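Long-range contact in HepC.19480.a.B1 (Helicobacter pylori, PDB 6MTZ), which is of unknown function but is probably a metal-dependent phosphoesterase of the DHH family: residues Y196-Y207 / Y217-A228. Sequence-based numbering, arbitrary orientation.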
loop_
_atom_site.group_PDB
_atom_site.type_symbol
_atom_site.label_atom_id
_atom_site.label_comp_id
_atom_site.label_asym_id
_atom_site.label_seq_id
_atom_site.Cartn_x
_atom_site.Cartn_y
_atom_site.Cartn_z
ATOM N N TYR A 196 0.950 5.517 7.555
ATOM C CA TYR A 196 0.713 6.927 7.263
ATOM C C TYR A 196 -0.767 7.204 6.986
ATOM O O TYR A 196 -1.371 8.084 7.610
ATOM C CB TYR A 196 1.592 7.302 6.073
ATOM C CG TYR A 196 1.446 8.671 5.466
ATOM C CD1 TYR A 196 1.458 9.830 6.240
ATOM C CD2 TYR A 196 1.394 8.799 4.092
ATOM C CE1 TYR A 196 1.361 11.085 5.629
ATOM C CE2 TYR A 196 1.299 10.013 3.485
ATOM C CZ TYR A 196 1.277 11.156 4.241
ATOM O OH TYR A 196 1.194 12.351 3.551
ATOM N N LYS A 197 -1.356 6.484 6.026
ATOM C CA LYS A 197 -2.768 6.682 5.715
ATOM C C LYS A 197 -3.625 6.411 6.936
ATOM O O LYS A 197 -4.542 7.181 7.234
ATOM C CB LYS A 197 -3.218 5.780 4.551
ATOM C CG LYS A 197 -2.547 6.081 3.206
ATOM C CD LYS A 197 -3.021 5.135 2.116
ATOM C CE LYS A 197 -2.377 5.390 0.765
ATOM N NZ LYS A 197 -2.624 6.732 0.233
ATOM N N LEU A 198 -3.316 5.342 7.683
ATOM C CA LEU A 198 -4.150 5.004 8.832
ATOM C C LEU A 198 -4.009 6.039 9.935
ATOM O O LEU A 198 -4.984 6.338 10.638
ATOM C CB LEU A 198 -3.804 3.616 9.368
ATOM C CG LEU A 198 -4.183 2.469 8.429
ATOM C CD1 LEU A 198 -4.109 1.173 9.196
ATOM C CD2 LEU A 198 -5.564 2.686 7.848
ATOM N N LYS A 199 -2.804 6.586 10.115
ATOM C CA LYS A 199 -2.646 7.690 11.057
ATOM C C LYS A 199 -3.523 8.866 10.647
ATOM O O LYS A 199 -4.257 9.423 11.468
ATOM C CB LYS A 199 -1.181 8.129 11.143
ATOM N N LEU A 200 -3.461 9.255 9.371
ATOM C CA LEU A 200 -4.260 10.387 8.896
ATOM C C LEU A 200 -5.752 10.140 9.088
ATOM O O LEU A 200 -6.499 11.051 9.468
ATOM C CB LEU A 200 -3.973 10.658 7.408
ATOM C CG LEU A 200 -2.548 11.112 7.059
ATOM C CD1 LEU A 200 -2.323 11.070 5.567
ATOM C CD2 LEU A 200 -2.312 12.529 7.578
ATOM N N LEU A 201 -6.214 8.928 8.786
ATOM C CA LEU A 201 -7.643 8.647 8.898
ATOM C C LEU A 201 -8.075 8.663 10.354
ATOM O O LEU A 201 -9.086 9.283 10.701
ATOM C CB LEU A 201 -7.969 7.303 8.236
ATOM C CG LEU A 201 -9.443 6.918 8.308
ATOM C CD1 LEU A 201 -10.249 7.982 7.595
ATOM C CD2 LEU A 201 -9.669 5.529 7.694
ATOM N N GLU A 202 -7.297 8.020 11.234
ATOM C CA GLU A 202 -7.638 8.039 12.659
ATOM C C GLU A 202 -7.721 9.460 13.219
ATOM O O GLU A 202 -8.533 9.721 14.115
ATOM C CB GLU A 202 -6.631 7.214 13.478
ATOM C CG GLU A 202 -6.984 7.197 14.979
ATOM C CD GLU A 202 -6.218 6.172 15.805
ATOM O OE1 GLU A 202 -5.598 5.240 15.231
ATOM O OE2 GLU A 202 -6.252 6.305 17.046
ATOM N N GLU A 203 -6.910 10.400 12.709
ATOM C CA GLU A 203 -6.969 11.770 13.239
ATOM C C GLU A 203 -8.328 12.419 13.009
ATOM O O GLU A 203 -8.677 13.379 13.704
ATOM C CB GLU A 203 -5.860 12.663 12.630
ATOM C CG GLU A 203 -4.595 12.772 13.504
ATOM C CD GLU A 203 -3.321 13.105 12.713
ATOM O OE1 GLU A 203 -2.232 13.183 13.325
ATOM O OE2 GLU A 203 -3.398 13.269 11.478
ATOM N N VAL A 204 -9.120 11.915 12.064
ATOM C CA VAL A 204 -10.473 12.438 11.882
ATOM C C VAL A 204 -11.288 12.352 13.168
ATOM O O VAL A 204 -12.255 13.104 13.340
ATOM C CB VAL A 204 -11.157 11.681 10.714
ATOM C CG1 VAL A 204 -12.614 12.003 10.606
ATOM C CG2 VAL A 204 -10.482 12.025 9.426
ATOM N N LYS A 205 -10.917 11.456 14.094
ATOM C CA LYS A 205 -11.636 11.364 15.362
ATOM C C LYS A 205 -11.589 12.677 16.141
ATOM O O LYS A 205 -12.472 12.932 16.967
ATOM C CB LYS A 205 -11.058 10.226 16.208
ATOM C CG LYS A 205 -9.725 10.545 16.897
ATOM C CD LYS A 205 -9.052 9.263 17.401
ATOM C CE LYS A 205 -7.685 9.568 17.999
ATOM N NZ LYS A 205 -6.991 8.346 18.495
ATOM N N ASN A 206 -10.594 13.521 15.895
ATOM C CA ASN A 206 -10.533 14.810 16.561
ATOM C C ASN A 206 -11.337 15.883 15.844
ATOM O O ASN A 206 -11.346 17.026 16.296
ATOM C CB ASN A 206 -9.076 15.237 16.710
ATOM C CG ASN A 206 -8.320 14.303 17.611
ATOM O OD1 ASN A 206 -8.853 13.859 18.627
ATOM N ND2 ASN A 206 -7.114 13.940 17.219
ATOM N N TYR A 207 -12.035 15.531 14.770
ATOM C CA TYR A 207 -12.848 16.461 13.996
ATOM C C TYR A 207 -14.326 16.097 13.977
ATOM O O TYR A 207 -15.157 16.988 13.818
ATOM C CB TYR A 207 -12.316 16.529 12.545
ATOM C CG TYR A 207 -10.945 17.168 12.492
ATOM C CD1 TYR A 207 -9.800 16.418 12.712
ATOM C CD2 TYR A 207 -10.808 18.544 12.278
ATOM C CE1 TYR A 207 -8.547 17.001 12.696
ATOM C CE2 TYR A 207 -9.571 19.144 12.266
ATOM C CZ TYR A 207 -8.441 18.365 12.476
ATOM O OH TYR A 207 -7.203 18.948 12.467
ATOM N N TYR A 217 -11.504 19.801 8.963
ATOM C CA TYR A 217 -10.547 18.770 8.610
ATOM C C TYR A 217 -9.919 19.070 7.256
ATOM O O TYR A 217 -8.705 18.926 7.086
ATOM C CB TYR A 217 -11.224 17.393 8.613
ATOM C CG TYR A 217 -10.279 16.245 8.307
ATOM C CD1 TYR A 217 -9.259 15.911 9.189
ATOM C CD2 TYR A 217 -10.405 15.499 7.140
ATOM C CE1 TYR A 217 -8.390 14.865 8.919
ATOM C CE2 TYR A 217 -9.553 14.449 6.865
ATOM C CZ TYR A 217 -8.540 14.138 7.765
ATOM O OH TYR A 217 -7.679 13.092 7.513
ATOM N N ASP A 218 -10.719 19.538 6.295
ATOM C CA ASP A 218 -10.193 19.809 4.959
ATOM C C ASP A 218 -9.024 20.798 5.003
ATOM O O ASP A 218 -8.005 20.599 4.327
ATOM C CB ASP A 218 -11.316 20.333 4.065
ATOM C CG ASP A 218 -10.942 20.336 2.587
ATOM O OD1 ASP A 218 -10.189 19.434 2.148
ATOM O OD2 ASP A 218 -11.400 21.250 1.867
ATOM N N ASN A 219 -9.143 21.856 5.808
ATOM C CA ASN A 219 -8.143 22.915 5.838
ATOM C C ASN A 219 -6.950 22.590 6.732
ATOM O O ASN A 219 -5.939 23.299 6.661
ATOM C CB ASN A 219 -8.782 24.229 6.294
ATOM C CG ASN A 219 -9.641 24.855 5.230
ATOM O OD1 ASN A 219 -9.427 24.627 4.038
ATOM N ND2 ASN A 219 -10.630 25.641 5.646
ATOM N N ASP A 220 -7.042 21.547 7.565
ATOM C CA ASP A 220 -5.960 21.146 8.461
ATOM C C ASP A 220 -5.106 20.034 7.893
ATOM O O ASP A 220 -4.010 19.789 8.411
ATOM C CB ASP A 220 -6.505 20.646 9.818
ATOM C CG ASP A 220 -6.851 21.776 10.783
ATOM O OD1 ASP A 220 -6.751 22.966 10.414
ATOM O OD2 ASP A 220 -7.240 21.456 11.928
ATOM N N LEU A 221 -5.593 19.348 6.859
ATOM C CA LEU A 221 -4.992 18.082 6.446
ATOM C C LEU A 221 -3.554 18.246 5.963
ATOM O O LEU A 221 -2.695 17.418 6.286
ATOM C CB LEU A 221 -5.846 17.448 5.348
ATOM C CG LEU A 221 -5.293 16.162 4.748
ATOM C CD1 LEU A 221 -5.003 15.118 5.813
ATOM C CD2 LEU A 221 -6.288 15.622 3.751
ATOM N N PHE A 222 -3.277 19.289 5.166
ATOM C CA PHE A 222 -1.957 19.436 4.550
ATOM C C PHE A 222 -0.867 19.509 5.613
ATOM O O PHE A 222 0.135 18.783 5.547
ATOM C CB PHE A 222 -1.924 20.681 3.650
ATOM C CG PHE A 222 -0.610 20.874 2.896
ATOM C CD1 PHE A 222 -0.293 20.071 1.800
ATOM C CD2 PHE A 222 0.276 21.885 3.253
ATOM C CE1 PHE A 222 0.895 20.253 1.092
ATOM C CE2 PHE A 222 1.483 22.087 2.544
ATOM C CZ PHE A 222 1.788 21.268 1.467
ATOM N N ARG A 223 -1.073 20.355 6.627
ATOM C CA ARG A 223 -0.106 20.470 7.713
ATOM C C ARG A 223 0.007 19.150 8.466
ATOM O O ARG A 223 1.111 18.722 8.823
ATOM C CB ARG A 223 -0.512 21.616 8.659
ATOM C CG ARG A 223 0.483 21.886 9.790
ATOM C CD ARG A 223 0.152 23.142 10.623
ATOM N NE ARG A 223 1.149 23.304 11.677
ATOM C CZ ARG A 223 2.259 24.023 11.553
ATOM N NH1 ARG A 223 2.493 24.696 10.441
ATOM N NH2 ARG A 223 3.134 24.080 12.551
ATOM N N LEU A 224 -1.124 18.467 8.674
ATOM C CA LEU A 224 -1.097 17.160 9.328
ATOM C C LEU A 224 -0.264 16.155 8.543
ATOM O O LEU A 224 0.479 15.365 9.133
ATOM C CB LEU A 224 -2.519 16.614 9.517
ATOM C CG LEU A 224 -3.425 17.322 10.519
ATOM C CD1 LEU A 224 -4.800 16.615 10.565
ATOM C CD2 LEU A 224 -2.770 17.357 11.906
ATOM N N LYS A 225 -0.394 16.154 7.214
ATOM C CA LYS A 225 0.384 15.227 6.397
ATOM C C LYS A 225 1.876 15.484 6.545
ATOM O O LYS A 225 2.669 14.538 6.643
ATOM C CB LYS A 225 -0.023 15.336 4.924
ATOM C CG LYS A 225 -1.482 14.964 4.631
ATOM C CD LYS A 225 -1.805 15.232 3.141
ATOM C CE LYS A 225 -0.953 14.338 2.229
ATOM N NZ LYS A 225 -1.376 14.434 0.774
ATOM N N LYS A 226 2.278 16.757 6.514
ATOM C CA LYS A 226 3.687 17.098 6.682
ATOM C C LYS A 226 4.216 16.573 8.009
ATOM O O LYS A 226 5.353 16.092 8.087
ATOM C CB LYS A 226 3.890 18.617 6.609
ATOM C CG LYS A 226 3.862 19.204 5.222
ATOM C CD LYS A 226 4.371 20.657 5.281
ATOM C CE LYS A 226 4.627 21.230 3.919
ATOM N NZ LYS A 226 5.108 22.636 3.961
ATOM N N ILE A 227 3.398 16.648 9.061
ATOM C CA ILE A 227 3.836 16.181 10.369
ATOM C C ILE A 227 3.856 14.662 10.414
ATOM O O ILE A 227 4.791 14.059 10.954
ATOM C CB ILE A 227 2.942 16.775 11.470
ATOM C CG1 ILE A 227 3.249 18.264 11.623
ATOM C CG2 ILE A 227 3.180 16.082 12.794
ATOM C CD1 ILE A 227 2.248 18.963 12.437
ATOM N N ALA A 228 2.839 14.016 9.842
ATOM C CA ALA A 228 2.823 12.552 9.870
ATOM C C ALA A 228 4.002 11.979 9.093
ATOM O O ALA A 228 4.460 10.869 9.387
ATOM C CB ALA A 228 1.505 12.023 9.305
HETATM O O HOH W 1 -0.201 14.356 11.949
#
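Tyr207 and Tyr217 form an edge-to-face pair at one end of the contact. The Tyr217 edge, led by CD1, meets a face of Tyr207; the ring centroids are 5.2 Å apart and the planes stand at 66°. Val204 CG2 lies over a face of Tyr217, 3.6 Å from the ring centroid, in a CH-pi contact. Both tyrosine hydroxyls donate across the contact. With CG anti to the backbone N (chi1 -178°), the Tyr217 ring lies between Val204 and Tyr207, and its OH comes to the Leu200 carbonyl. This OH bonds Leu200 O at 3.1 Å, from above the carbonyl plane. Tyr207 OH bonds Asp220 OD2 at 2.6 Å, on the anti lone pair.

Farther along, Leu200 is a knob among Leu221, Leu224, Lys225 and Ala228. Its CD2 lies 3.9 Å from Lys225 CG. Ala228 CB meets the Tyr196 ring at its edge, 3.8 Å from CD1. A water donates to Glu203 OE1 and Leu224 O.

Glu183 accepts a hydrogen bond from Tyr196 OH and forms a salt bridge with Lys225 NZ. Helix 168-180 backs Val204, Tyr217 and Leu221. The axes of 196-203 and 217-228 run at 139° to each other, roughly antiparallel. They lie on helices 190-203 and 213-228, consecutive in the chain, which the contact joins into a helical hairpin.

Within its own segment, Leu200 O receives just a weak bond, from Glu203 N. The Tyr217 hydroxyl therefore adds a donor to this carbonyl, while Asp220 probably polarises the Tyr207 hydroxyl.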